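Local structure of pyridoxamine 5'-phosphate oxidase (Burkholderia, 4HMW) at residues Glu29-Thr32 against Leu33-Trp37; Gly89-Leu92 against Thr93-Gly96; Val118-Glu122 against Ser123-Lys127; Phe130-Ser133 against Val134-Ala138. The protein is an FMN-dependent oxidase that uses molecular oxygen to carry out several of the terminal oxidation steps in the biosynthesis of the antibiotic phenazine. All coordinates share one frame; numbering follows the deposited sequence.

Interaction 1: residues Glu29-Thr32 against Leu33-Trp37; sequences EPIT and LLKRW
Leu34 N and Pro30 O share a hydrogen bond in the N-terminal part of helix 30-43, 2.9 Å long with an N-H...O angle of 166°, while Leu33 N adds only a weak, bent bond to the same oxygen. One residue on, Ile31 O receives Lys35 N at 3.0 Å, and Thr32 O receives Arg36 N at 3.1 Å in a less straight bond of 149°. The helix is amphipathic here. On its buried side Ile31 and Leu34 lie side by side and, in the conformer described, one of two for Ile31, touch through CD1 and CD2 at 3.9 Å, both resting on Ile73 of strand 63-74; Leu34 also meets Met185 and Ile111. On the outer side the aliphatic part of Lys35 passes Ile31, with CE near CG2 of that same conformer. Arg36 has its charge met by a salt bridge from NH1 to Glu22. A chi1 of -61° at Thr32 sets OG1 beside the backbone N and sends CG2 along the arginine chain, 3.8 Å from Arg36 NH2.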
# COMPACT_ATOMS: atom_id res chain seq x y z
N GLU B 29 -8.32 -21.49 -7.49
CA GLU B 29 -8.51 -20.55 -6.38
C GLU B 29 -7.29 -19.66 -6.22
O GLU B 29 -6.17 -20.14 -6.20
CB GLU B 29 -8.70 -21.32 -5.05
CG GLU B 29 -9.88 -22.24 -5.01
CD GLU B 29 -11.10 -21.60 -4.41
OE1 GLU B 29 -11.02 -20.40 -4.04
OE2 GLU B 29 -12.14 -22.29 -4.29
N PRO B 30 -7.50 -18.36 -6.08
CA PRO B 30 -6.32 -17.47 -6.02
C PRO B 30 -5.49 -17.65 -4.72
O PRO B 30 -4.27 -17.45 -4.72
CB PRO B 30 -6.92 -16.08 -6.14
CG PRO B 30 -8.34 -16.22 -5.67
CD PRO B 30 -8.77 -17.60 -6.09
N ILE B 31 -6.11 -18.07 -3.63
CA ILE B 31 -5.34 -18.24 -2.40
C ILE B 31 -4.23 -19.27 -2.58
O ILE B 31 -3.15 -19.14 -1.99
CB ILE B 31 -6.23 -18.63 -1.22
CG1 ILE B 31 -7.22 -17.51 -0.90
CG2 ILE B 31 -5.40 -18.89 -0.02
CD1 ILE B 31 -6.59 -16.21 -0.42
N THR B 32 -4.48 -20.28 -3.42
CA THR B 32 -3.47 -21.28 -3.71
C THR B 32 -2.22 -20.60 -4.30
O THR B 32 -1.09 -20.93 -3.94
CB THR B 32 -4.00 -22.33 -4.72
OG1 THR B 32 -5.14 -23.00 -4.16
CG2 THR B 32 -2.94 -23.35 -5.10
N LEU B 33 -2.43 -19.65 -5.21
CA LEU B 33 -1.33 -18.96 -5.88
C LEU B 33 -0.66 -17.98 -4.92
O LEU B 33 0.56 -17.84 -4.92
CB LEU B 33 -1.83 -18.24 -7.14
CG LEU B 33 -0.78 -17.57 -8.02
CD1 LEU B 33 0.27 -18.58 -8.45
CD2 LEU B 33 -1.38 -16.88 -9.26
N LEU B 34 -1.46 -17.33 -4.09
CA LEU B 34 -0.90 -16.45 -3.06
C LEU B 34 0.08 -17.20 -2.18
O LEU B 34 1.18 -16.73 -1.91
CB LEU B 34 -2.03 -15.83 -2.23
CG LEU B 34 -1.68 -15.05 -0.96
CD1 LEU B 34 -0.78 -13.88 -1.29
CD2 LEU B 34 -3.00 -14.59 -0.27
N LYS B 35 -0.31 -18.38 -1.72
CA LYS B 35 0.58 -19.16 -0.88
C LYS B 35 1.84 -19.60 -1.60
O LYS B 35 2.92 -19.65 -1.00
CB LYS B 35 -0.14 -20.36 -0.28
CG LYS B 35 -1.23 -19.99 0.72
CD LYS B 35 -1.85 -21.26 1.35
CE LYS B 35 -2.93 -20.86 2.32
NZ LYS B 35 -3.76 -22.01 2.70
N ARG B 36 1.70 -19.94 -2.88
CA ARG B 36 2.87 -20.38 -3.64
C ARG B 36 3.85 -19.22 -3.77
O ARG B 36 5.06 -19.39 -3.58
CB ARG B 36 2.47 -20.85 -5.04
CG ARG B 36 1.87 -22.24 -5.11
CD ARG B 36 1.65 -22.66 -6.57
NE ARG B 36 0.65 -23.71 -6.65
CZ ARG B 36 0.05 -24.09 -7.76
NH1 ARG B 36 0.36 -23.51 -8.91
NH2 ARG B 36 -0.87 -25.07 -7.72
N TRP B 37 3.32 -18.03 -4.08
CA TRP B 37 4.14 -16.87 -4.22
C TRP B 37 4.85 -16.50 -2.92
O TRP B 37 6.03 -16.13 -2.96
CB TRP B 37 3.36 -15.66 -4.81
CG TRP B 37 3.28 -15.67 -6.29
CD1 TRP B 37 3.35 -16.75 -7.12
CD2 TRP B 37 3.14 -14.52 -7.16
NE1 TRP B 37 3.30 -16.35 -8.43
CE2 TRP B 37 3.16 -14.99 -8.49
CE3 TRP B 37 3.03 -13.16 -6.92
CZ2 TRP B 37 3.07 -14.13 -9.60
CZ3 TRP B 37 2.91 -12.31 -8.01
CH2 TRP B 37 2.94 -12.80 -9.34

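Interaction 2: residues Gly89-Leu92 against Thr93-Gly96; sequences GREL and TETG
Thr93 grips the carbonyl of Gly89 twice. Its backbone N donates to Gly89 O over 3.1 Å, and its hydroxyl OG1 donates to the same oxygen at 3.0 Å, the two donors arriving from opposite faces of the carbonyl plane. A chi1 of -59° sets OG1 beside the backbone N, which lets the side chain fold back onto the preceding turn. The next two residues continue the i to i+4 pattern: Glu94 N bonds to Arg90 O at 3.0 Å and Thr95 N to Glu91 O at 2.9 Å. At the end, Gly96 leaves helical geometry with a positive phi of 77°, and its N makes a weak bond to Leu92 O at 2.9 Å. Leu92 CD2 reaches forward to within 3.9 Å of Gly96 O.

The polar side chains are positioned from outside this stretch. Glu91 OE1 is held by the hydroxyls of Ser64 and Thr56, and its carboxylate lies close to the FMN-binding residues Arg66 and Arg87, whose positive charge would probably favour its ionised form. Glu94 OE2 bonds to Thr58, and Thr95 OG1 has both Ala57 O and Glu91 O within reach of its one proton. Helix 87-95 begins with the flavin-binding Arg87 and Lys88, is tied along one side to strands 51-57 and 63-74 and the turn joining them, and at Gly96 hands the chain to strand 97-104.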
# COMPACT_ATOMS: atom_id res chain seq x y z
N GLY B 89 -9.97 0.24 12.22
CA GLY B 89 -10.99 -0.60 12.83
C GLY B 89 -12.36 0.08 12.69
O GLY B 89 -13.36 -0.56 12.34
N ARG B 90 -12.38 1.38 12.92
CA ARG B 90 -13.62 2.13 12.77
C ARG B 90 -14.05 2.12 11.31
O ARG B 90 -15.25 1.95 11.01
CB ARG B 90 -13.45 3.54 13.31
CG ARG B 90 -13.19 3.58 14.83
CD ARG B 90 -13.06 4.99 15.43
NE ARG B 90 -11.99 5.77 14.78
CZ ARG B 90 -12.19 6.60 13.75
NH1 ARG B 90 -13.42 6.76 13.26
NH2 ARG B 90 -11.18 7.28 13.21
N GLU B 91 -13.10 2.29 10.39
CA GLU B 91 -13.46 2.33 8.96
C GLU B 91 -14.00 0.97 8.49
O GLU B 91 -14.98 0.91 7.73
CB GLU B 91 -12.28 2.84 8.11
CG GLU B 91 -12.07 4.36 8.34
CD GLU B 91 -10.93 5.03 7.58
OE1 GLU B 91 -10.28 4.38 6.74
OE2 GLU B 91 -10.71 6.25 7.83
N LEU B 92 -13.36 -0.12 8.91
CA LEU B 92 -13.84 -1.45 8.58
C LEU B 92 -15.26 -1.68 9.09
O LEU B 92 -16.07 -2.28 8.40
CB LEU B 92 -12.93 -2.52 9.18
CG LEU B 92 -11.60 -2.62 8.42
CD1 LEU B 92 -10.62 -3.54 9.16
CD2 LEU B 92 -11.83 -3.13 7.02
N THR B 93 -15.55 -1.21 10.29
CA THR B 93 -16.90 -1.35 10.83
C THR B 93 -17.91 -0.54 10.01
O THR B 93 -19.04 -1.01 9.79
CB THR B 93 -16.97 -0.85 12.28
OG1 THR B 93 -16.05 -1.60 13.07
CG2 THR B 93 -18.37 -1.01 12.84
N GLU B 94 -17.51 0.65 9.58
CA GLU B 94 -18.39 1.56 8.83
C GLU B 94 -18.71 1.05 7.43
O GLU B 94 -19.86 1.08 7.00
CB GLU B 94 -17.75 2.94 8.65
CG GLU B 94 -17.68 3.77 9.89
CD GLU B 94 -16.99 5.13 9.72
OE1 GLU B 94 -17.07 5.93 10.70
OE2 GLU B 94 -16.37 5.40 8.65
N THR B 95 -17.68 0.63 6.71
CA THR B 95 -17.82 0.41 5.28
C THR B 95 -17.46 -1.00 4.79
O THR B 95 -17.82 -1.37 3.67
CB THR B 95 -16.96 1.39 4.47
OG1 THR B 95 -15.59 1.26 4.87
CG2 THR B 95 -17.43 2.83 4.65
N GLY B 96 -16.72 -1.76 5.59
CA GLY B 96 -16.41 -3.16 5.27
C GLY B 96 -15.34 -3.44 4.22
O GLY B 96 -14.51 -4.35 4.40

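Interaction 3: residues Val118-Glu122 against Ser123-Lys127; sequences VPLEE and SENDK
Glu124 reaches back from the first turn of helix 122-130 to Glu121, the residue just before the helix, accepting a hydrogen bond from Glu121 N at OE1 over 2.8 Å. The bond is nearly straight, 162°, and meets the anti side of the carboxylate oxygen, 22° out of its plane. An extended chain beyond CG (chi2 172°) carries the carboxylate that far, across Leu120 at about a right angle, so that OE1 also lies 3.6 Å from Leu120 CB.

This inner side is the close-packed one. Leu120 is buried, and Asn125 fills the space next to it, with OD1 3.6 Å from Leu120 CB and bonded to Gly177 N of strand 175-182. The other arm of the amide, ND2, donates to Glu122 OE1 at 3.0 Å, coming from above the carboxylate plane, and also to a water at 3.1 Å that in turn donates to Leu120 O at 2.8 Å. Both sides of the amide are therefore engaged, which fixes its rotation.

The outer side is looser. Glu121 leads its carboxylate away from the helix, and Ser123 is exposed. Glu122 OE1 and Asp126 OD1 each form a salt bridge with Arg171, in addition to the backbone bond from Asp126 N to Glu122 O.

Glu121 occupies the N-cap position, with its carbonyl receiving Asn125 N at 3.0 Å. The bond from Glu121 N to Glu124 is one half of a capping box, the Glu121 side chain leading away instead of accepting from Glu124 N; it lies where strand 109-119 passes into helix 122-130.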
# COMPACT_ATOMS: atom_id res chain seq x y z
N VAL B 118 -13.60 -9.66 7.61
CA VAL B 118 -14.62 -10.31 8.44
C VAL B 118 -14.07 -10.52 9.84
O VAL B 118 -13.01 -11.11 10.03
CB VAL B 118 -14.99 -11.66 7.83
CG1 VAL B 118 -16.03 -12.40 8.70
CG2 VAL B 118 -15.53 -11.46 6.41
N PRO B 119 -14.79 -10.03 10.85
CA PRO B 119 -14.23 -10.21 12.20
C PRO B 119 -14.14 -11.68 12.57
O PRO B 119 -15.08 -12.40 12.26
CB PRO B 119 -15.26 -9.50 13.10
CG PRO B 119 -15.93 -8.52 12.21
CD PRO B 119 -15.99 -9.18 10.85
N LEU B 120 -13.06 -12.10 13.24
CA LEU B 120 -12.96 -13.45 13.78
C LEU B 120 -13.83 -13.65 15.02
O LEU B 120 -14.26 -12.68 15.62
CB LEU B 120 -11.52 -13.76 14.15
CG LEU B 120 -10.53 -13.60 12.98
CD1 LEU B 120 -9.14 -14.00 13.40
CD2 LEU B 120 -10.95 -14.44 11.83
N GLU B 121 -14.03 -14.91 15.39
CA GLU B 121 -14.76 -15.27 16.60
C GLU B 121 -13.91 -14.96 17.83
O GLU B 121 -12.70 -14.83 17.72
CB GLU B 121 -15.14 -16.76 16.60
CG GLU B 121 -15.97 -17.19 15.39
CD GLU B 121 -17.30 -16.46 15.29
OE1 GLU B 121 -17.99 -16.31 16.32
OE2 GLU B 121 -17.65 -16.00 14.17
N GLU B 122 -14.54 -14.86 19.00
CA GLU B 122 -13.81 -14.47 20.19
C GLU B 122 -12.77 -15.52 20.57
O GLU B 122 -11.69 -15.17 21.03
CB GLU B 122 -14.75 -14.16 21.36
CG GLU B 122 -15.70 -12.96 21.14
CD GLU B 122 -15.00 -11.70 20.63
OE1 GLU B 122 -13.77 -11.58 20.81
OE2 GLU B 122 -15.68 -10.82 20.05
N SER B 123 -13.08 -16.79 20.38
CA SER B 123 -12.11 -17.85 20.70
C SER B 123 -10.87 -17.73 19.82
O SER B 123 -9.75 -17.96 20.28
CB SER B 123 -12.72 -19.24 20.51
OG SER B 123 -12.90 -19.51 19.13
N GLU B 124 -11.06 -17.35 18.56
CA GLU B 124 -9.92 -17.09 17.68
C GLU B 124 -9.12 -15.88 18.16
O GLU B 124 -7.90 -15.91 18.14
CB GLU B 124 -10.39 -16.88 16.24
CG GLU B 124 -11.11 -18.09 15.63
CD GLU B 124 -11.74 -17.79 14.27
OE1 GLU B 124 -12.77 -17.10 14.22
OE2 GLU B 124 -11.20 -18.22 13.24
N ASN B 125 -9.81 -14.82 18.59
CA ASN B 125 -9.11 -13.63 19.10
C ASN B 125 -8.29 -13.97 20.33
O ASN B 125 -7.17 -13.48 20.51
CB ASN B 125 -10.09 -12.51 19.43
CG ASN B 125 -10.80 -11.99 18.22
OD1 ASN B 125 -10.30 -12.07 17.09
ND2 ASN B 125 -11.96 -11.38 18.45
N ASP B 126 -8.84 -14.82 21.20
CA ASP B 126 -8.12 -15.19 22.41
C ASP B 126 -6.83 -15.92 22.04
O ASP B 126 -5.76 -15.65 22.61
CB ASP B 126 -8.99 -16.04 23.33
CG ASP B 126 -10.09 -15.22 24.01
OD1 ASP B 126 -9.92 -13.99 24.16
OD2 ASP B 126 -11.11 -15.82 24.42
N LYS B 127 -6.90 -16.81 21.06
CA LYS B 127 -5.73 -17.58 20.65
C LYS B 127 -4.65 -16.65 20.11
O LYS B 127 -3.47 -16.80 20.39
CB LYS B 127 -6.12 -18.61 19.59
CG LYS B 127 -5.40 -19.91 19.71
O HOH W 1 -12.98 -10.18 15.81

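Interaction 4: residues Phe130-Ser133 against Val134-Ala138; sequences FGRS and VPMHA
Arg132 and Ser133 hold extended backbone angles before the chain turns into helix 134-142, whose first turn closes on Ser133 O through His137 N at 3.0 Å. The side chain of Ser133 completes the end: a chi1 of 69° places OG between the backbone N and the carbonyl carbon, from where it accepts the amide of Met136 at 3.2 Å in a fairly straight bond of 159°. OG also lies 3.5 Å from Pro135 CD, so the ring packs against the capping hydroxyl. This is a serine N-cap, with the side chain supplying the acceptor that the first turn of a helix lacks.

Just before it, Arg132 folds over Met136. Bends at chi2 and chi3 bring the guanidinium across the thioether, and Met136 CE sits over one face of that group, 3.6 Å from NH1 and offset toward its rim. Lower in the chain, Met136 SD touches Arg132 CB, also at 3.6 Å. Arg132 probably binds the substrate, as in related enzymes, and lies near the bound FMN, so this packing probably helps set the direction of its side chain. His137 has Ser133 O over one face of its ring, 3.4 Å from CG, while its NE2 bonds to Trp129 O and the ring stacks on the Trp129 indole. Arg194 of the second subunit packs on Ser133, Pro135 and Met136.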
# COMPACT_ATOMS: atom_id res chain seq x y z
N PHE B 130 -2.97 -14.88 22.89
CA PHE B 130 -2.08 -15.80 23.61
C PHE B 130 -0.75 -16.03 22.90
O PHE B 130 0.27 -16.24 23.55
CB PHE B 130 -2.72 -17.17 23.82
CG PHE B 130 -3.91 -17.16 24.72
CD1 PHE B 130 -4.12 -16.13 25.63
CD2 PHE B 130 -4.84 -18.19 24.65
CE1 PHE B 130 -5.23 -16.13 26.45
CE2 PHE B 130 -5.95 -18.21 25.47
CZ PHE B 130 -6.15 -17.18 26.37
N GLY B 131 -0.74 -16.00 21.57
CA GLY B 131 0.48 -16.24 20.84
C GLY B 131 1.46 -15.07 20.83
O GLY B 131 2.51 -15.14 20.19
N ARG B 132 1.12 -13.99 21.52
CA ARG B 132 1.99 -12.82 21.56
C ARG B 132 2.79 -12.75 22.87
O ARG B 132 2.46 -13.39 23.86
CB ARG B 132 1.18 -11.53 21.35
CG ARG B 132 0.27 -11.52 20.10
CD ARG B 132 1.05 -11.72 18.79
NE ARG B 132 1.92 -10.59 18.48
CZ ARG B 132 1.58 -9.52 17.74
NH1 ARG B 132 0.36 -9.42 17.21
NH2 ARG B 132 2.47 -8.55 17.53
N SER B 133 3.85 -11.96 22.85
CA SER B 133 4.75 -11.85 23.99
C SER B 133 4.12 -10.96 25.06
O SER B 133 3.20 -10.18 24.76
CB SER B 133 6.08 -11.25 23.54
OG SER B 133 5.92 -9.88 23.18
N VAL B 134 4.62 -11.05 26.28
CA VAL B 134 4.09 -10.21 27.35
C VAL B 134 4.41 -8.73 27.10
O VAL B 134 3.59 -7.88 27.37
CB VAL B 134 4.57 -10.64 28.76
CG1 VAL B 134 4.05 -9.68 29.81
CG2 VAL B 134 4.10 -12.04 29.11
N PRO B 135 5.60 -8.42 26.57
CA PRO B 135 5.82 -7.00 26.23
C PRO B 135 4.85 -6.45 25.20
O PRO B 135 4.46 -5.27 25.28
CB PRO B 135 7.24 -6.99 25.67
CG PRO B 135 7.90 -8.15 26.31
CD PRO B 135 6.84 -9.20 26.48
N MET B 136 4.48 -7.27 24.21
CA MET B 136 3.46 -6.87 23.26
C MET B 136 2.12 -6.67 23.99
O MET B 136 1.42 -5.68 23.74
CB MET B 136 3.32 -7.92 22.13
CG MET B 136 2.21 -7.60 21.13
SD MET B 136 0.52 -7.99 21.72
CE MET B 136 -0.38 -7.60 20.23
N HIS B 137 1.78 -7.59 24.89
CA HIS B 137 0.53 -7.46 25.67
C HIS B 137 0.51 -6.16 26.43
O HIS B 137 -0.51 -5.49 26.51
CB HIS B 137 0.42 -8.56 26.73
CG HIS B 137 0.11 -9.90 26.16
ND1 HIS B 137 0.18 -11.06 26.90
CD2 HIS B 137 -0.27 -10.27 24.92
CE1 HIS B 137 -0.15 -12.08 26.14
NE2 HIS B 137 -0.43 -11.63 24.93
N ALA B 138 1.64 -5.83 27.03
CA ALA B 138 1.69 -4.66 27.91
C ALA B 138 1.49 -3.38 27.10
O ALA B 138 0.75 -2.48 27.50
CB ALA B 138 3.01 -4.64 28.70

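How the interactions relate
All four contacts are local, each at a helix start, end or first turns. Interaction 1 is the most apolar, with helix 30-43 laid against strands of the barrel-like sheet, whereas interaction 2 is polar and ties helix 87-95 to neighbouring strands beside FMN-binding arginines. Interactions 3 and 4 both begin helices, yet only in interaction 4 does a side chain accept a helix N-H; in interaction 3 a glutamate inside the helix accepts the amide of the N-cap residue. They adjoin in sequence, with centres about 16 Å apart. Interaction 4 is the most peripheral and alone meets the second subunit. Interactions 2 and 3 come within about 6 Å at their nearest atoms without touching.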